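Local coordinates for protein CRISPR-associated endoribonuclease Cas2 (Thermococcus onnurineus, PDB 5G4D) that probably acts with Cas1 in the adaptation stage of CRISPR immunity and is predicted to be a magnesium-dependent single-stranded RNA endonuclease, at residues R25-W30 / L42-R47; R19-L24 / S34-E39. One frame throughout, in Å; residues are numbered along the deposited sequence.

Interaction 1. Residues R25-W30 / L42-R47; sequences RRHLHW and LAEFER
Glu44 OE2 accepts two hydrogen bonds, one from His27 ND1 and one from a water. His27 ND1 gives it a short, nearly straight hydrogen bond, 2.7 Å from ND1 to OE2 with an N-H...O angle of 173°. The water donates to the same oxygen, 2.6 Å from OE2, and also to the backbone O of His27. The histidine thus reaches OE2 directly through its ring and, through the water, from its backbone O.

The oxygen lies at the edge of the imidazole, in its plane. ND1 in turn comes from above the carboxylate plane, and the two planes stand 43° apart. Glu44 bends at its second torsion (chi2 81°), which turns the carboxylate toward the histidine.

The contact joins the turn between helix 17-25 and strand 29-32 to the first turn of helix 42-55. In this ferredoxin-like fold both helices cover one face of the antiparallel sheet, and the pair lies at the surface.

The other oxygen, OE1, faces Arg47 one turn further along the helix. NH2 of Arg47 makes a salt bridge to Glu44 OE1 at 2.8 Å, though its hydrogen bond is bent and weak. The His27 ring also meets that of Phe23.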
loop_
_atom_site.group_PDB
_atom_site.type_symbol
_atom_site.label_atom_id
_atom_site.label_comp_id
_atom_site.label_asym_id
_atom_site.label_seq_id
_atom_site.Cartn_x
_atom_site.Cartn_y
_atom_site.Cartn_z
ATOM N N ARG A 25 -12.372 6.487 4.696
ATOM C CA ARG A 25 -12.628 6.151 6.094
ATOM C C ARG A 25 -14.059 5.681 6.302
ATOM O O ARG A 25 -14.337 4.931 7.244
ATOM C CB ARG A 25 -12.335 7.346 7.005
ATOM C CG ARG A 25 -10.867 7.650 7.198
ATOM C CD ARG A 25 -10.656 8.734 8.250
ATOM N NE ARG A 25 -11.089 8.322 9.585
ATOM C CZ ARG A 25 -11.233 9.157 10.612
ATOM N NH1 ARG A 25 -10.990 10.452 10.456
ATOM N NH2 ARG A 25 -11.631 8.702 11.795
ATOM N N ARG A 26 -14.977 6.098 5.434
ATOM C CA ARG A 26 -16.350 5.623 5.522
ATOM C C ARG A 26 -16.550 4.228 4.936
ATOM O O ARG A 26 -17.672 3.714 4.980
ATOM C CB ARG A 26 -17.284 6.606 4.819
ATOM C CG ARG A 26 -17.249 8.017 5.379
ATOM C CD ARG A 26 -18.047 8.961 4.494
ATOM N NE ARG A 26 -18.928 9.802 5.282
ATOM C CZ ARG A 26 -18.657 11.064 5.600
ATOM N NH1 ARG A 26 -17.536 11.626 5.181
ATOM N NH2 ARG A 26 -19.510 11.773 6.336
ATOM N N HIS A 27 -15.506 3.590 4.399
ATOM C CA HIS A 27 -15.712 2.339 3.683
ATOM C C HIS A 27 -14.703 1.268 4.069
ATOM O O HIS A 27 -15.008 0.074 3.982
ATOM C CB HIS A 27 -15.660 2.586 2.174
ATOM C CG HIS A 27 -16.784 3.437 1.668
ATOM N ND1 HIS A 27 -17.992 2.908 1.266
ATOM C CD2 HIS A 27 -16.892 4.779 1.521
ATOM C CE1 HIS A 27 -18.792 3.887 0.878
ATOM N NE2 HIS A 27 -18.152 5.032 1.025
ATOM N N LEU A 28 -13.513 1.677 4.509
ATOM C CA LEU A 28 -12.420 0.743 4.731
ATOM C C LEU A 28 -11.652 1.104 5.999
ATOM O O LEU A 28 -11.790 2.196 6.557
ATOM C CB LEU A 28 -11.471 0.721 3.521
ATOM C CG LEU A 28 -12.049 0.206 2.199
ATOM C CD1 LEU A 28 -11.064 0.412 1.075
ATOM C CD2 LEU A 28 -12.419 -1.276 2.316
ATOM N N HIS A 29 -10.809 0.170 6.431
ATOM C CA HIS A 29 -9.954 0.374 7.591
ATOM C C HIS A 29 -8.729 1.203 7.209
ATOM O O HIS A 29 -8.063 0.922 6.210
ATOM C CB HIS A 29 -9.509 -0.973 8.165
ATOM C CG HIS A 29 -10.630 -1.839 8.645
ATOM N ND1 HIS A 29 -11.334 -1.576 9.803
ATOM C CD2 HIS A 29 -11.149 -2.982 8.140
ATOM C CE1 HIS A 29 -12.247 -2.515 9.981
ATOM N NE2 HIS A 29 -12.154 -3.383 8.987
ATOM N N TRP A 30 -8.429 2.220 8.007
ATOM C CA TRP A 30 -7.252 3.048 7.774
ATOM C C TRP A 30 -6.022 2.349 8.349
ATOM O O TRP A 30 -5.980 2.047 9.547
ATOM C CB TRP A 30 -7.455 4.425 8.405
ATOM C CG TRP A 30 -6.307 5.361 8.212
ATOM C CD1 TRP A 30 -6.100 6.198 7.154
ATOM C CD2 TRP A 30 -5.207 5.574 9.110
ATOM N NE1 TRP A 30 -4.947 6.916 7.332
ATOM C CE2 TRP A 30 -4.375 6.552 8.526
ATOM C CE3 TRP A 30 -4.844 5.030 10.348
ATOM C CZ2 TRP A 30 -3.204 7.002 9.140
ATOM C CZ3 TRP A 30 -3.677 5.479 10.958
ATOM C CH2 TRP A 30 -2.873 6.449 10.350
ATOM N N LEU A 42 -18.791 -6.905 -4.337
ATOM C CA LEU A 42 -18.537 -6.381 -5.676
ATOM C C LEU A 42 -19.238 -5.048 -5.888
ATOM O O LEU A 42 -18.673 -4.133 -6.497
ATOM C CB LEU A 42 -18.994 -7.392 -6.727
ATOM C CG LEU A 42 -17.894 -8.094 -7.517
ATOM C CD1 LEU A 42 -16.889 -8.698 -6.579
ATOM C CD2 LEU A 42 -18.493 -9.153 -8.429
ATOM N N ALA A 43 -20.486 -4.933 -5.417
ATOM C CA ALA A 43 -21.216 -3.676 -5.555
ATOM C C ALA A 43 -20.567 -2.566 -4.739
ATOM O O ALA A 43 -20.516 -1.409 -5.181
ATOM C CB ALA A 43 -22.673 -3.863 -5.134
ATOM N N GLU A 44 -20.081 -2.896 -3.538
ATOM C CA GLU A 44 -19.421 -1.891 -2.715
ATOM C C GLU A 44 -18.096 -1.472 -3.339
ATOM O O GLU A 44 -17.747 -0.287 -3.315
ATOM C CB GLU A 44 -19.234 -2.416 -1.286
ATOM C CG GLU A 44 -18.328 -1.582 -0.376
ATOM C CD GLU A 44 -19.023 -0.377 0.235
ATOM O OE1 GLU A 44 -20.145 -0.042 -0.204
ATOM O OE2 GLU A 44 -18.444 0.238 1.164
ATOM N N PHE A 45 -17.360 -2.418 -3.939
ATOM C CA PHE A 45 -16.158 -2.027 -4.669
ATOM C C PHE A 45 -16.488 -1.056 -5.798
ATOM O O PHE A 45 -15.767 -0.073 -6.008
ATOM C CB PHE A 45 -15.418 -3.243 -5.233
ATOM C CG PHE A 45 -14.400 -2.864 -6.267
ATOM C CD1 PHE A 45 -13.219 -2.248 -5.888
ATOM C CD2 PHE A 45 -14.652 -3.050 -7.612
ATOM C CE1 PHE A 45 -12.289 -1.856 -6.838
ATOM C CE2 PHE A 45 -13.734 -2.661 -8.565
ATOM C CZ PHE A 45 -12.552 -2.059 -8.178
ATOM N N GLU A 46 -17.582 -1.303 -6.531
ATOM C CA GLU A 46 -17.956 -0.392 -7.610
ATOM C C GLU A 46 -18.272 0.995 -7.074
ATOM O O GLU A 46 -17.960 2.002 -7.719
ATOM C CB GLU A 46 -19.156 -0.939 -8.391
ATOM C CG GLU A 46 -18.850 -2.174 -9.208
ATOM C CD GLU A 46 -17.765 -1.941 -10.246
ATOM O OE1 GLU A 46 -17.700 -0.835 -10.819
ATOM O OE2 GLU A 46 -16.969 -2.873 -10.488
ATOM N N ARG A 47 -18.902 1.065 -5.899
ATOM C CA ARG A 47 -19.246 2.354 -5.313
ATOM C C ARG A 47 -18.006 3.065 -4.791
ATOM O O ARG A 47 -17.906 4.297 -4.878
ATOM C CB ARG A 47 -20.270 2.165 -4.195
ATOM C CG ARG A 47 -21.689 1.943 -4.710
ATOM C CD ARG A 47 -22.731 2.066 -3.607
ATOM N NE ARG A 47 -22.482 1.176 -2.472
ATOM C CZ ARG A 47 -22.729 -0.131 -2.486
ATOM N NH1 ARG A 47 -23.199 -0.694 -3.587
ATOM N NH2 ARG A 47 -22.492 -0.881 -1.417
HETATM O O HOH W 1 -17.175 -1.029 3.109
#

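Interaction 2. Residues R19-L24 / S34-E39; sequences RVKKFL and SVFEGE. Unlike the reference sequence in segment 19-24: Arg19 (reference Lys).
Leu24 and Phe36 each carry CG anti to the carbonyl carbon, beside the backbone N (chi1 near -72° in both). From the helix, Leu24 points CB toward strand 35-40. From the strand, Phe36 lifts its ring to the helix. With chi2 at 79° the ring turns one face to Leu24.

CB of Leu24 sits over the centre of that face. It is 3.6 Å from the centroid of the Phe36 ring and only 1° off the ring normal, a well-centred CH-pi contact. The branch adds a second touch beside it, Leu24 CD1 to Phe36 CD1 at 3.7 Å. On the same side of the ring plane the helix backbone also comes close, with Leu24 C 3.7 Å from Phe36 CE2. CZ of Phe36 reaches back to the preceding turn and lies 3.7 Å from Lys21 O, which meets the ring obliquely. The aliphatic part of Lys21 brushes the same end, CG to Phe36 CZ at 4.2 Å, while its amine leads away and bonds to Asn18.

This is the helix-on-sheet packing of the ferredoxin-like Cas2 fold. Helix 17-25 lies on the sheet, and strand 35-40 is an inner strand between 29-32 and 4-11. Tyr10 of strand 4-11 touches Lys21, Leu24 and Phe36, and Ile48 of helix 42-55 also packs on Leu24.

Next to Phe36 in the strand, Val35 packs on Val9 and Glu37 OE2 is hydrogen-bonded to Tyr66 OH, both of the second subunit. The Leu24 side chain is about 11 Å from that of Asp11, the predicted catalytic magnesium ligand.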
loop_
_atom_site.group_PDB
_atom_site.type_symbol
_atom_site.label_atom_id
_atom_site.label_comp_id
_atom_site.label_asym_id
_atom_site.label_seq_id
_atom_site.Cartn_x
_atom_site.Cartn_y
_atom_site.Cartn_z
ATOM N N ARG A 19 -9.998 14.927 1.075
ATOM C CA ARG A 19 -11.337 14.440 0.751
ATOM C C ARG A 19 -11.324 12.959 0.372
ATOM O O ARG A 19 -12.287 12.238 0.661
ATOM C CB ARG A 19 -11.946 15.262 -0.383
ATOM C CG ARG A 19 -12.244 16.719 -0.015
ATOM C CD ARG A 19 -13.587 17.161 -0.577
ATOM N NE ARG A 19 -14.689 16.365 -0.035
ATOM C CZ ARG A 19 -15.360 16.665 1.075
ATOM N NH1 ARG A 19 -15.046 17.755 1.769
ATOM N NH2 ARG A 19 -16.347 15.877 1.492
ATOM N N VAL A 20 -10.253 12.489 -0.269
ATOM C CA VAL A 20 -10.130 11.053 -0.545
ATOM C C VAL A 20 -10.007 10.270 0.758
ATOM O O VAL A 20 -10.656 9.230 0.941
ATOM C CB VAL A 20 -8.938 10.790 -1.483
ATOM C CG1 VAL A 20 -8.584 9.293 -1.510
ATOM C CG2 VAL A 20 -9.257 11.279 -2.883
ATOM N N LYS A 21 -9.158 10.752 1.679
ATOM C CA LYS A 21 -9.021 10.118 2.987
ATOM C C LYS A 21 -10.367 10.021 3.703
ATOM O O LYS A 21 -10.735 8.961 4.225
ATOM C CB LYS A 21 -8.015 10.903 3.836
ATOM C CG LYS A 21 -7.874 10.395 5.271
ATOM C CD LYS A 21 -6.848 11.229 6.051
ATOM C CE LYS A 21 -7.308 12.673 6.214
ATOM N NZ LYS A 21 -6.420 13.463 7.134
ATOM N N LYS A 22 -11.119 11.126 3.742
ATOM C CA LYS A 22 -12.384 11.120 4.473
ATOM C C LYS A 22 -13.385 10.158 3.849
ATOM O O LYS A 22 -14.125 9.473 4.566
ATOM C CB LYS A 22 -12.967 12.542 4.541
ATOM C CG LYS A 22 -14.124 12.687 5.525
ATOM C CD LYS A 22 -14.428 14.165 5.822
ATOM C CE LYS A 22 -14.941 14.898 4.587
ATOM N NZ LYS A 22 -16.219 14.328 4.060
ATOM N N PHE A 23 -13.409 10.074 2.515
ATOM C CA PHE A 23 -14.306 9.136 1.840
ATOM C C PHE A 23 -13.936 7.693 2.161
ATOM O O PHE A 23 -14.807 6.867 2.459
ATOM C CB PHE A 23 -14.281 9.373 0.327
ATOM C CG PHE A 23 -15.026 8.327 -0.476
ATOM C CD1 PHE A 23 -16.410 8.341 -0.546
ATOM C CD2 PHE A 23 -14.337 7.346 -1.175
ATOM C CE1 PHE A 23 -17.099 7.384 -1.287
ATOM C CE2 PHE A 23 -15.010 6.375 -1.912
ATOM C CZ PHE A 23 -16.400 6.401 -1.974
ATOM N N LEU A 24 -12.645 7.358 2.086
ATOM C CA LEU A 24 -12.267 5.965 2.298
ATOM C C LEU A 24 -12.458 5.544 3.752
ATOM O O LEU A 24 -12.716 4.363 4.022
ATOM C CB LEU A 24 -10.826 5.734 1.837
ATOM C CG LEU A 24 -10.647 5.716 0.309
ATOM C CD1 LEU A 24 -9.173 5.562 -0.035
ATOM C CD2 LEU A 24 -11.458 4.617 -0.379
ATOM N N SER A 34 -2.330 7.201 3.714
ATOM C CA SER A 34 -2.660 6.912 2.317
ATOM C C SER A 34 -2.786 5.415 2.034
ATOM O O SER A 34 -2.636 4.981 0.890
ATOM C CB SER A 34 -1.649 7.551 1.363
ATOM O OG SER A 34 -1.452 8.908 1.706
ATOM N N VAL A 35 -3.091 4.613 3.050
ATOM C CA VAL A 35 -3.323 3.181 2.864
ATOM C C VAL A 35 -4.592 2.777 3.598
ATOM O O VAL A 35 -4.738 3.072 4.788
ATOM C CB VAL A 35 -2.146 2.336 3.379
ATOM C CG1 VAL A 35 -2.409 0.841 3.097
ATOM C CG2 VAL A 35 -0.826 2.818 2.766
ATOM N N PHE A 36 -5.475 2.058 2.904
ATOM C CA PHE A 36 -6.703 1.509 3.474
ATOM C C PHE A 36 -6.838 0.044 3.081
ATOM O O PHE A 36 -6.295 -0.399 2.062
ATOM C CB PHE A 36 -7.964 2.282 3.010
ATOM C CG PHE A 36 -8.098 3.660 3.614
ATOM C CD1 PHE A 36 -7.361 4.720 3.125
ATOM C CD2 PHE A 36 -8.977 3.887 4.669
ATOM C CE1 PHE A 36 -7.471 6.001 3.687
ATOM C CE2 PHE A 36 -9.110 5.164 5.239
ATOM C CZ PHE A 36 -8.362 6.220 4.743
ATOM N N GLU A 37 -7.577 -0.724 3.888
ATOM C CA GLU A 37 -7.859 -2.106 3.504
ATOM C C GLU A 37 -9.171 -2.576 4.126
ATOM O O GLU A 37 -9.656 -2.004 5.105
ATOM C CB GLU A 37 -6.712 -3.057 3.894
ATOM C CG GLU A 37 -6.504 -3.257 5.388
ATOM C CD GLU A 37 -5.438 -4.302 5.696
ATOM O OE1 GLU A 37 -5.773 -5.510 5.666
ATOM O OE2 GLU A 37 -4.282 -3.916 5.964
ATOM N N GLY A 38 -9.725 -3.636 3.556
ATOM C CA GLY A 38 -10.923 -4.248 4.112
ATOM C C GLY A 38 -11.661 -5.121 3.121
ATOM O O GLY A 38 -11.370 -5.163 1.924
ATOM N N GLU A 39 -12.651 -5.837 3.654
ATOM C CA GLU A 39 -13.501 -6.701 2.839
ATOM C C GLU A 39 -14.609 -5.893 2.170
ATOM O O GLU A 39 -15.147 -4.951 2.756
ATOM C CB GLU A 39 -14.120 -7.802 3.703
ATOM C CG GLU A 39 -14.675 -7.295 5.029
ATOM C CD GLU A 39 -15.580 -8.308 5.721
ATOM O OE1 GLU A 39 -15.190 -9.495 5.808
ATOM O OE2 GLU A 39 -16.677 -7.914 6.176
#

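In the fold
From the N terminus, strand 4-11 leads into helix 17-25, which supplies residues 19-24 of interaction 2. The chain turns through residues 25-30 of interaction 1 into strand 29-32. It then reverses into strand 35-40, where 34-39 closes the loop of interaction 2. Helix 42-55 follows, and 42-47 closes interaction 1. The segments alternate, so the two loops cross. Interaction 2 fixes the first helix to the sheet; interaction 1 ties the turn after that helix to helix 42-55. They also touch directly. His29 N lies 2.8 Å from Glu37 O, a probable hydrogen bond between neighbouring strands, and Trp30 meets Phe36 edge-to-face.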